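Local atomic coordinates of RNA polymerase ECF-subfamily sigma factor (PDB entry 6DXO), a protein that acts as an extracytoplasmic function sigma factor that brings RNA polymerase to specific promoters, probably for aerial mycelium formation, and is bound here by its anti-sigma factor. Residues E13-G16 and R17-D20; I55-F58 and T59-G62; L43-E46 and T47-A51. All blocks are in the same frame, centred on the assembly; numbering follows the deposited sequence.

Contact 1: residues E13-G16 and R17-D20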
ATOM      1  N   GLU A  13       1.198  -9.506 -11.133  1.00 34.23           N
ATOM      2  CA  GLU A  13       2.139  -8.402 -10.957  1.00 32.68           C
ATOM      3  C   GLU A  13       1.518  -7.044 -11.298  1.00 31.25           C
ATOM      4  O   GLU A  13       1.910  -6.021 -10.736  1.00 29.96           O
ATOM      5  CB  GLU A  13       3.418  -8.634 -11.769  1.00 29.58           C
ATOM      6  CG  GLU A  13       4.324  -7.410 -11.853  1.00 30.82           C
ATOM      7  CD  GLU A  13       4.902  -6.996 -10.502  1.00 33.97           C
ATOM      8  OE1 GLU A  13       4.891  -7.818  -9.562  1.00 35.28           O
ATOM      9  OE2 GLU A  13       5.363  -5.843 -10.384  1.00 31.22           O
ATOM     10  N   ALA A  14       0.549  -7.030 -12.211  1.00 23.05           N
ATOM     11  CA  ALA A  14      -0.162  -5.801 -12.504  1.00 21.66           C
ATOM     12  C   ALA A  14      -0.890  -5.315 -11.255  1.00 21.48           C
ATOM     13  O   ALA A  14      -0.909  -4.116 -10.981  1.00 21.74           O
ATOM     14  CB  ALA A  14      -1.154  -5.975 -13.686  1.00 26.92           C
ATOM     15  N   PHE A  15      -1.460  -6.233 -10.480  1.00 18.60           N
ATOM     16  CA  PHE A  15      -2.132  -5.808  -9.246  1.00 17.72           C
ATOM     17  C   PHE A  15      -1.083  -5.336  -8.229  1.00 20.34           C
ATOM     18  O   PHE A  15      -1.304  -4.414  -7.466  1.00 20.54           O
ATOM     19  CB  PHE A  15      -2.996  -6.912  -8.635  1.00 24.69           C
ATOM     20  CG  PHE A  15      -3.954  -6.398  -7.601  1.00 22.79           C
ATOM     21  CD1 PHE A  15      -5.207  -5.935  -7.972  1.00 26.69           C
ATOM     22  CD2 PHE A  15      -3.588  -6.335  -6.259  1.00 23.47           C
ATOM     23  CE1 PHE A  15      -6.098  -5.439  -7.013  1.00 26.19           C
ATOM     24  CE2 PHE A  15      -4.469  -5.829  -5.298  1.00 24.89           C
ATOM     25  CZ  PHE A  15      -5.711  -5.378  -5.681  1.00 25.98           C
ATOM     26  N   GLY A  16       0.080  -5.961  -8.243  1.00 19.57           N
ATOM     27  CA  GLY A  16       1.172  -5.466  -7.403  1.00 16.85           C
ATOM     28  C   GLY A  16       1.519  -4.024  -7.732  1.00 17.98           C
ATOM     29  O   GLY A  16       1.754  -3.187  -6.841  1.00 18.80           O
ATOM     30  N   ARG A  17       1.561  -3.719  -9.021  1.00 15.62           N
ATOM     31  CA  ARG A  17       1.805  -2.365  -9.483  1.00 14.33           C
ATOM     32  C   ARG A  17       0.688  -1.395  -9.061  1.00 17.47           C
ATOM     33  O   ARG A  17       0.945  -0.215  -8.802  1.00 19.47           O
ATOM     34  CB  ARG A  17       1.926  -2.349 -11.007  1.00 22.73           C
ATOM     35  CG  ARG A  17       3.010  -3.267 -11.544  1.00 36.48           C
ATOM     36  CD  ARG A  17       4.250  -2.476 -11.914  1.00 44.50           C
ATOM     37  NE  ARG A  17       4.677  -1.610 -10.824  1.00 39.88           N
ATOM     38  CZ  ARG A  17       4.941  -0.316 -10.957  1.00 41.51           C
ATOM     39  NH1 ARG A  17       4.827   0.270 -12.141  1.00 45.15           N
ATOM     40  NH2 ARG A  17       5.324   0.394  -9.905  1.00 34.94           N
ATOM     41  N   LEU A  18      -0.551  -1.870  -9.025  1.00 20.48           N
ATOM     42  CA  LEU A  18      -1.637  -1.007  -8.559  1.00 17.34           C
ATOM     43  C   LEU A  18      -1.381  -0.655  -7.086  1.00 15.08           C
ATOM     44  O   LEU A  18      -1.540   0.495  -6.683  1.00 16.92           O
ATOM     45  CB  LEU A  18      -3.017  -1.653  -8.751  1.00 15.65           C
ATOM     46  CG  LEU A  18      -3.510  -1.723 -10.207  1.00 18.63           C
ATOM     47  CD1 LEU A  18      -4.819  -2.501 -10.311  1.00 20.32           C
ATOM     48  CD2 LEU A  18      -3.638  -0.329 -10.786  1.00 18.74           C
ATOM     49  N   TYR A  19      -0.983  -1.643  -6.297  1.00 17.52           N
ATOM     50  CA  TYR A  19      -0.568  -1.386  -4.918  1.00 19.46           C
ATOM     51  C   TYR A  19       0.554  -0.355  -4.837  1.00 18.57           C
ATOM     52  O   TYR A  19       0.475   0.605  -4.069  1.00 15.34           O
ATOM     53  CB  TYR A  19      -0.188  -2.682  -4.204  1.00 16.29           C
ATOM     54  CG  TYR A  19       0.288  -2.439  -2.783  1.00 15.46           C
ATOM     55  CD1 TYR A  19      -0.622  -2.338  -1.738  1.00 15.47           C
ATOM     56  CD2 TYR A  19       1.638  -2.279  -2.506  1.00 16.90           C
ATOM     57  CE1 TYR A  19      -0.197  -2.092  -0.428  1.00 15.98           C
ATOM     58  CE2 TYR A  19       2.079  -2.039  -1.202  1.00 17.17           C
ATOM     59  CZ  TYR A  19       1.158  -1.955  -0.172  1.00 16.02           C
ATOM     60  OH  TYR A  19       1.593  -1.710   1.110  1.00 18.50           O
ATOM     61  N   ASP A  20       1.607  -0.533  -5.635  1.00 15.82           N
ATOM     62  CA  ASP A  20       2.653   0.482  -5.691  1.00 18.41           C
ATOM     63  C   ASP A  20       2.125   1.898  -5.933  1.00 15.69           C
ATOM     64  O   ASP A  20       2.538   2.853  -5.274  1.00 22.71           O
ATOM     65  CB  ASP A  20       3.661   0.156  -6.796  1.00 20.55           C
ATOM     66  CG  ASP A  20       4.356  -1.158  -6.592  1.00 19.08           C
ATOM     67  OD1 ASP A  20       4.419  -1.669  -5.452  1.00 17.32           O
ATOM     68  OD2 ASP A  20       4.873  -1.684  -7.613  1.00 20.19           O
TER

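Contact 2: residues I55-F58 and T59-G62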
ATOM      1  N   ILE A  55     -12.633  -7.545  -8.075  1.00 21.90           N
ATOM      2  CA  ILE A  55     -12.152  -6.886  -9.273  1.00 25.23           C
ATOM      3  C   ILE A  55     -12.911  -7.339 -10.541  1.00 24.63           C
ATOM      4  O   ILE A  55     -12.913  -6.636 -11.538  1.00 22.34           O
ATOM      5  CB  ILE A  55     -10.608  -7.041  -9.461  1.00 26.92           C
ATOM      6  CG1 ILE A  55     -10.029  -5.826 -10.193  1.00 31.40           C
ATOM      7  CG2 ILE A  55     -10.264  -8.355 -10.163  1.00 28.46           C
ATOM      8  CD1 ILE A  55      -8.539  -5.921 -10.469  1.00 37.76           C
ATOM      9  N   SER A  56     -13.550  -8.501 -10.487  1.00 21.41           N
ATOM     10  CA  SER A  56     -14.316  -8.988 -11.656  1.00 29.08           C
ATOM     11  C   SER A  56     -15.638  -8.229 -11.834  1.00 31.82           C
ATOM     12  O   SER A  56     -16.303  -8.347 -12.872  1.00 36.12           O
ATOM     13  CB  SER A  56     -14.587 -10.491 -11.561  1.00 28.22           C
ATOM     14  OG  SER A  56     -15.418 -10.800 -10.457  1.00 35.01           O
ATOM     15  N   THR A  57     -16.022  -7.458 -10.823  1.00 28.98           N
ATOM     16  CA  THR A  57     -17.268  -6.683 -10.895  1.00 26.98           C
ATOM     17  C   THR A  57     -16.992  -5.236 -11.277  1.00 30.01           C
ATOM     18  O   THR A  57     -17.911  -4.477 -11.604  1.00 29.91           O
ATOM     19  CB  THR A  57     -17.997  -6.659  -9.548  1.00 36.77           C
ATOM     20  OG1 THR A  57     -17.230  -5.879  -8.618  1.00 42.87           O
ATOM     21  CG2 THR A  57     -18.169  -8.068  -9.000  1.00 41.52           C
ATOM     22  N   PHE A  58     -15.722  -4.856 -11.215  1.00 30.49           N
ATOM     23  CA  PHE A  58     -15.304  -3.487 -11.487  1.00 25.84           C
ATOM     24  C   PHE A  58     -15.409  -3.171 -12.967  1.00 28.35           C
ATOM     25  O   PHE A  58     -14.400  -3.086 -13.670  1.00 26.39           O
ATOM     26  CB  PHE A  58     -13.873  -3.277 -10.978  1.00 18.30           C
ATOM     27  CG  PHE A  58     -13.410  -1.850 -11.023  1.00 20.70           C
ATOM     28  CD1 PHE A  58     -13.978  -0.895 -10.184  1.00 25.60           C
ATOM     29  CD2 PHE A  58     -12.392  -1.469 -11.860  1.00 16.88           C
ATOM     30  CE1 PHE A  58     -13.538   0.416 -10.209  1.00 21.78           C
ATOM     31  CE2 PHE A  58     -11.952  -0.157 -11.892  1.00 23.42           C
ATOM     32  CZ  PHE A  58     -12.530   0.785 -11.059  1.00 24.55           C
ATOM     33  N   THR A  59     -16.646  -2.984 -13.434  1.00 23.97           N
ATOM     34  CA  THR A  59     -16.931  -2.895 -14.853  1.00 31.27           C
ATOM     35  C   THR A  59     -18.038  -1.883 -15.177  1.00 33.95           C
ATOM     36  O   THR A  59     -18.501  -1.805 -16.318  1.00 38.27           O
ATOM     37  CB  THR A  59     -17.393  -4.265 -15.373  1.00 31.39           C
ATOM     38  OG1 THR A  59     -18.462  -4.735 -14.545  1.00 30.46           O
ATOM     39  CG2 THR A  59     -16.246  -5.279 -15.319  1.00 34.85           C
ATOM     40  N   TRP A  60     -18.466  -1.119 -14.175  1.00 32.55           N
ATOM     41  CA  TRP A  60     -19.519  -0.127 -14.384  1.00 34.33           C
ATOM     42  C   TRP A  60     -19.008   1.131 -15.087  1.00 32.79           C
ATOM     43  O   TRP A  60     -17.830   1.474 -15.000  1.00 32.97           O
ATOM     44  CB  TRP A  60     -20.240   0.211 -13.073  1.00 32.35           C
ATOM     45  CG  TRP A  60     -19.361   0.749 -11.989  1.00 35.31           C
ATOM     46  CD1 TRP A  60     -19.021   2.055 -11.780  1.00 42.51           C
ATOM     47  CD2 TRP A  60     -18.714  -0.005 -10.961  1.00 29.18           C
ATOM     48  NE1 TRP A  60     -18.199   2.160 -10.684  1.00 42.40           N
ATOM     49  CE2 TRP A  60     -17.998   0.911 -10.162  1.00 36.81           C
ATOM     50  CE3 TRP A  60     -18.672  -1.361 -10.635  1.00 23.89           C
ATOM     51  CZ2 TRP A  60     -17.247   0.509  -9.063  1.00 41.29           C
ATOM     52  CZ3 TRP A  60     -17.931  -1.755  -9.541  1.00 36.13           C
ATOM     53  CH2 TRP A  60     -17.226  -0.825  -8.771  1.00 36.40           C
ATOM     54  N   GLN A  61     -19.922   1.821 -15.762  1.00 33.50           N
ATOM     55  CA  GLN A  61     -19.587   2.883 -16.710  1.00 44.75           C
ATOM     56  C   GLN A  61     -18.533   3.923 -16.290  1.00 46.48           C
ATOM     57  O   GLN A  61     -17.496   4.064 -16.943  1.00 58.44           O
ATOM     58  CB  GLN A  61     -20.861   3.591 -17.178  1.00 49.77           C
ATOM     59  CG  GLN A  61     -20.695   4.260 -18.517  1.00 61.68           C
ATOM     60  CD  GLN A  61     -20.124   3.313 -19.556  1.00 71.55           C
ATOM     61  OE1 GLN A  61     -20.603   2.189 -19.718  1.00 74.32           O
ATOM     62  NE2 GLN A  61     -19.082   3.756 -20.253  1.00 73.23           N
ATOM     63  N   GLY A  62     -18.798   4.659 -15.217  1.00 30.70           N
ATOM     64  CA  GLY A  62     -17.917   5.759 -14.844  1.00 37.59           C
ATOM     65  C   GLY A  62     -16.938   5.461 -13.715  1.00 42.24           C
ATOM     66  O   GLY A  62     -16.604   6.349 -12.924  1.00 44.60           O
TER

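Contact 3: residues L43-E46 and T47-A51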
ATOM      1  N   LEU A  43      -5.895  -1.869   7.765  1.00 17.88           N
ATOM      2  CA  LEU A  43      -7.018  -1.481   6.920  1.00 18.92           C
ATOM      3  C   LEU A  43      -6.567  -1.125   5.492  1.00 17.64           C
ATOM      4  O   LEU A  43      -7.346  -1.193   4.547  1.00 19.05           O
ATOM      5  CB  LEU A  43      -7.833  -0.343   7.563  1.00 20.75           C
ATOM      6  CG  LEU A  43      -8.578  -0.669   8.866  1.00 27.08           C
ATOM      7  CD1 LEU A  43      -9.355   0.554   9.350  1.00 28.61           C
ATOM      8  CD2 LEU A  43      -9.502  -1.856   8.709  1.00 28.21           C
ATOM      9  N   THR A  44      -5.303  -0.755   5.325  1.00 16.75           N
ATOM     10  CA  THR A  44      -4.806  -0.464   3.980  1.00 16.89           C
ATOM     11  C   THR A  44      -4.742  -1.781   3.233  1.00 14.83           C
ATOM     12  O   THR A  44      -5.215  -1.901   2.092  1.00 15.93           O
ATOM     13  CB  THR A  44      -3.409   0.222   4.032  1.00 20.09           C
ATOM     14  OG1 THR A  44      -3.537   1.497   4.671  1.00 18.59           O
ATOM     15  CG2 THR A  44      -2.869   0.445   2.620  1.00 16.75           C
ATOM     16  N   SER A  45      -4.183  -2.784   3.894  1.00 17.04           N
ATOM     17  CA  SER A  45      -4.120  -4.133   3.341  1.00 21.43           C
ATOM     18  C   SER A  45      -5.516  -4.643   3.032  1.00 22.68           C
ATOM     19  O   SER A  45      -5.778  -5.121   1.934  1.00 19.06           O
ATOM     20  CB  SER A  45      -3.429  -5.071   4.332  1.00 26.89           C
ATOM     21  OG  SER A  45      -3.558  -6.420   3.931  1.00 45.28           O
ATOM     22  N   GLU A  46      -6.423  -4.538   4.002  1.00 16.86           N
ATOM     23  CA  GLU A  46      -7.805  -4.977   3.764  1.00 19.47           C
ATOM     24  C   GLU A  46      -8.513  -4.263   2.597  1.00 18.79           C
ATOM     25  O   GLU A  46      -9.301  -4.886   1.871  1.00 20.22           O
ATOM     26  CB  GLU A  46      -8.636  -4.860   5.039  1.00 22.06           C
ATOM     27  CG  GLU A  46     -10.011  -5.513   4.929  1.00 39.30           C
ATOM     28  CD  GLU A  46      -9.924  -7.015   4.661  1.00 55.37           C
ATOM     29  OE1 GLU A  46      -8.951  -7.652   5.125  1.00 58.49           O
ATOM     30  OE2 GLU A  46     -10.826  -7.560   3.983  1.00 60.59           O
ATOM     31  N   THR A  47      -8.240  -2.973   2.418  1.00 12.99           N
ATOM     32  CA  THR A  47      -8.822  -2.210   1.319  1.00 14.88           C
ATOM     33  C   THR A  47      -8.426  -2.821  -0.019  1.00 18.93           C
ATOM     34  O   THR A  47      -9.265  -3.088  -0.871  1.00 18.19           O
ATOM     35  CB  THR A  47      -8.398  -0.730   1.358  1.00 14.50           C
ATOM     36  OG1 THR A  47      -8.952  -0.096   2.523  1.00 17.18           O
ATOM     37  CG2 THR A  47      -8.860   0.004   0.119  1.00 16.68           C
ATOM     38  N   PHE A  48      -7.132  -3.048  -0.201  1.00 14.40           N
ATOM     39  CA  PHE A  48      -6.685  -3.667  -1.443  1.00 19.23           C
ATOM     40  C   PHE A  48      -7.203  -5.096  -1.632  1.00 22.88           C
ATOM     41  O   PHE A  48      -7.546  -5.503  -2.759  1.00 17.33           O
ATOM     42  CB  PHE A  48      -5.159  -3.608  -1.555  1.00 15.50           C
ATOM     43  CG  PHE A  48      -4.650  -2.260  -1.933  1.00 15.11           C
ATOM     44  CD1 PHE A  48      -4.319  -1.318  -0.951  1.00 17.96           C
ATOM     45  CD2 PHE A  48      -4.522  -1.908  -3.266  1.00 16.07           C
ATOM     46  CE1 PHE A  48      -3.861  -0.054  -1.313  1.00 17.67           C
ATOM     47  CE2 PHE A  48      -4.051  -0.653  -3.636  1.00 17.14           C
ATOM     48  CZ  PHE A  48      -3.720   0.284  -2.660  1.00 15.92           C
ATOM     49  N   LEU A  49      -7.243  -5.863  -0.546  1.00 19.54           N
ATOM     50  CA  LEU A  49      -7.729  -7.238  -0.634  1.00 30.29           C
ATOM     51  C   LEU A  49      -9.194  -7.298  -1.074  1.00 27.22           C
ATOM     52  O   LEU A  49      -9.597  -8.195  -1.827  1.00 26.38           O
ATOM     53  CB  LEU A  49      -7.515  -7.985   0.687  1.00 24.13           C
ATOM     54  CG  LEU A  49      -6.082  -8.457   0.954  1.00 27.83           C
ATOM     55  CD1 LEU A  49      -5.952  -9.017   2.360  1.00 37.27           C
ATOM     56  CD2 LEU A  49      -5.677  -9.503  -0.074  1.00 32.05           C
ATOM     57  N   ARG A  50      -9.987  -6.331  -0.618  1.00 23.57           N
ATOM     58  CA  ARG A  50     -11.391  -6.275  -0.998  1.00 22.96           C
ATOM     59  C   ARG A  50     -11.545  -5.913  -2.476  1.00 24.28           C
ATOM     60  O   ARG A  50     -12.355  -6.511  -3.185  1.00 28.03           O
ATOM     61  CB  ARG A  50     -12.152  -5.280  -0.114  1.00 27.85           C
ATOM     62  CG  ARG A  50     -13.637  -5.226  -0.365  1.00 43.16           C
ATOM     63  CD  ARG A  50     -14.366  -6.286   0.437  1.00 58.69           C
ATOM     64  NE  ARG A  50     -14.423  -5.952   1.858  1.00 68.73           N
ATOM     65  CZ  ARG A  50     -15.449  -5.337   2.439  1.00 68.51           C
ATOM     66  NH1 ARG A  50     -16.506  -4.992   1.720  1.00 73.75           N
ATOM     67  NH2 ARG A  50     -15.420  -5.071   3.737  1.00 64.39           N
ATOM     68  N   ALA A  51     -10.750  -4.955  -2.938  1.00 19.60           N
ATOM     69  CA  ALA A  51     -10.789  -4.527  -4.330  1.00 21.64           C
ATOM     70  C   ALA A  51     -10.446  -5.710  -5.222  1.00 27.36           C
ATOM     71  O   ALA A  51     -11.052  -5.920  -6.277  1.00 23.70           O
ATOM     72  CB  ALA A  51      -9.812  -3.396  -4.565  1.00 17.27           C
TER
HETATM   73  O   HOH W   1     -13.929  -6.777   5.274  1.00 56.76           O

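Contact 1: residues E13-G16 and R17-D20
The guanidinium of Arg17 and the carboxylate of Glu13 lie almost parallel, their planes 9° apart, yet they do not form a salt bridge: Glu13 OE2 is 4.3 Å from Arg17 NE. It comes closest to the aliphatic part of the arginine, at 3.7 Å from Arg17 CG. The edge of the guanidinium turns instead to Asp20, one helical turn onward. There NE and NH2 of Arg17 both donate, side-on and in the guanidinium plane, to the single oxygen Asp20 OD2, at 3.2 Å from NE and 3.1 Å from NH2. NE uses the lone pair of OD2 that points away from OD1, while NH2 approaches from the same anti side but 19° out of the carboxylate plane. CG stands anti to the carbonyl carbon of Arg17 (chi1 -57°), and bends at chi2 and chi3 carry the chain past Glu13 O and bring its tip round to the aspartate.

Beneath these side chains runs the early part of helix 12-31, of sigma-70 region 2, in which the amides of Arg17, Leu18, Tyr19 and Asp20 each bond to the carbonyl four residues back. On another flank of the helix the Phe15 and Leu18 side chains cross at about a right angle and meet at Phe15 CD1 and Leu18 CD1, 4.2 Å apart. Tyr19 packs edge-to-face with Phe48, and its OH bonds to Gln66 of the second protein chain of the complex. Arg67 of that chain makes salt bridges to both acids, at Glu13 OE2 and Asp20 OD1, and its charge would probably ease the repulsion between Glu13 OE2 and Asp20 OD2, 5.0 Å apart.

Contact 2: residues I55-F58 and T59-G62
Phe58, Thr59 and Trp60 carry this local contact, an inverse gamma turn centred on Phe58 in the surface loop between helices 37-53 and 65-79. The turn is closed by a weak bond: Thr59 N lies only 2.7 Å from Thr57 O, but the N-H...O angle is only 120°. Thr59 OG1 stands 3.0 Å from the same oxygen, Thr57 O, held there by a first torsion of 52° that sets it between its own backbone N and carbonyl carbon.

The turn brings together the side chains of Phe58 and Trp60, which stand on either side of Thr59 in sequence. They form a T-shaped pair in which the edge of the phenylalanine meets the face of the indole six-membered ring, with planes at 82° and centroids 5.1 Å apart. The closest atoms are Phe58 CD1 and Trp60 CH2, at 3.5 Å. Both rings also meet Trp68 of helix 65-79, Phe58 by stacking and Trp60 edge-to-face, which makes a three-ring aromatic cluster at the start of that helix. Phe58 reaches Val4 as well, and Gln8 NE2 bonds to the carbonyls of Ile55 and Phe58, fastening the loop to the N-terminal region. An alanine at Phe58 would remove the ring edge from the indole and is likely to leave both Trp60 and Trp68 short of a packing partner, with Trp60 freer to turn. The benzo side of the indole also reaches back over the turn, with Trp60 CE3 3.4 Å from Thr57 O.

Contact 3: residues L43-E46 and T47-A51
This is a contact between successive turns of one helix, 37-53, along a largely buried part of it in sigma-70 region 2, and the carbonyl of Leu43 meets Thr47 at its start. Leu43 O is gripped twice: by Thr47 N at 2.9 Å and by Thr47 OG1 at 2.8 Å, the two donors coming from opposite faces of its carbonyl plane. A first torsion of -66°, which places OG1 anti to its own carbonyl carbon, folds the hydroxyl back onto the preceding turn. The Thr47 hydroxyl therefore finds its acceptor inside the helix, while its side chain packs on Ala73 and Leu76 of helix 65-79.

The next pair runs side by side. Thr44 O lies in the plane of the Phe48 ring, at its edge, 3.2 Å from Phe48 CD1, and Phe48 CE1 touches Thr44 CG2 at 4.1 Å. On the flank facing the second protein chain of the complex, Ser45 OG lies 3.9 Å from Leu49 CD1; Gln66 of that chain packs on Thr44 and Ser45.

Glu46 and Arg50 do not pair directly. A water accepts from Arg50 NH2 at 2.7 Å and gives only a weak bond to Glu46 OE2, whose salt-bridge partner is Arg53.

Leu43, Thr44 and Ser45, together with Asp42, belong to a motif that probably binds the polymerase core. Thr44 OG1 bonds to Ala40 O, which satisfies this hydroxyl within the helix, and Phe48 and Leu49 give Leu70 of the other chain an apolar surface; this packing is consistent with the second chain obstructing core binding.

From the N terminus, contact 1 comes first, in the early turns of helix 12-31; contact 3 follows on helix 37-53, and contact 2 lies just beyond it, in the loop leading to helix 65-79. Each joins adjoining segments, so none closes a long loop, and the three stand in series without nesting or crossing. Contacts 1 and 3 bring the two helices together: the Phe15 ring packs against the backbone of Phe48, and CE2 of the Phe48 ring against the backbone of Leu18 and Tyr19. Phe15 also touches Ile55, linking contact 1 to contact 2, whereas contacts 2 and 3 adjoin in sequence. The second chain spans contacts 1 and 3 but does not touch contact 2.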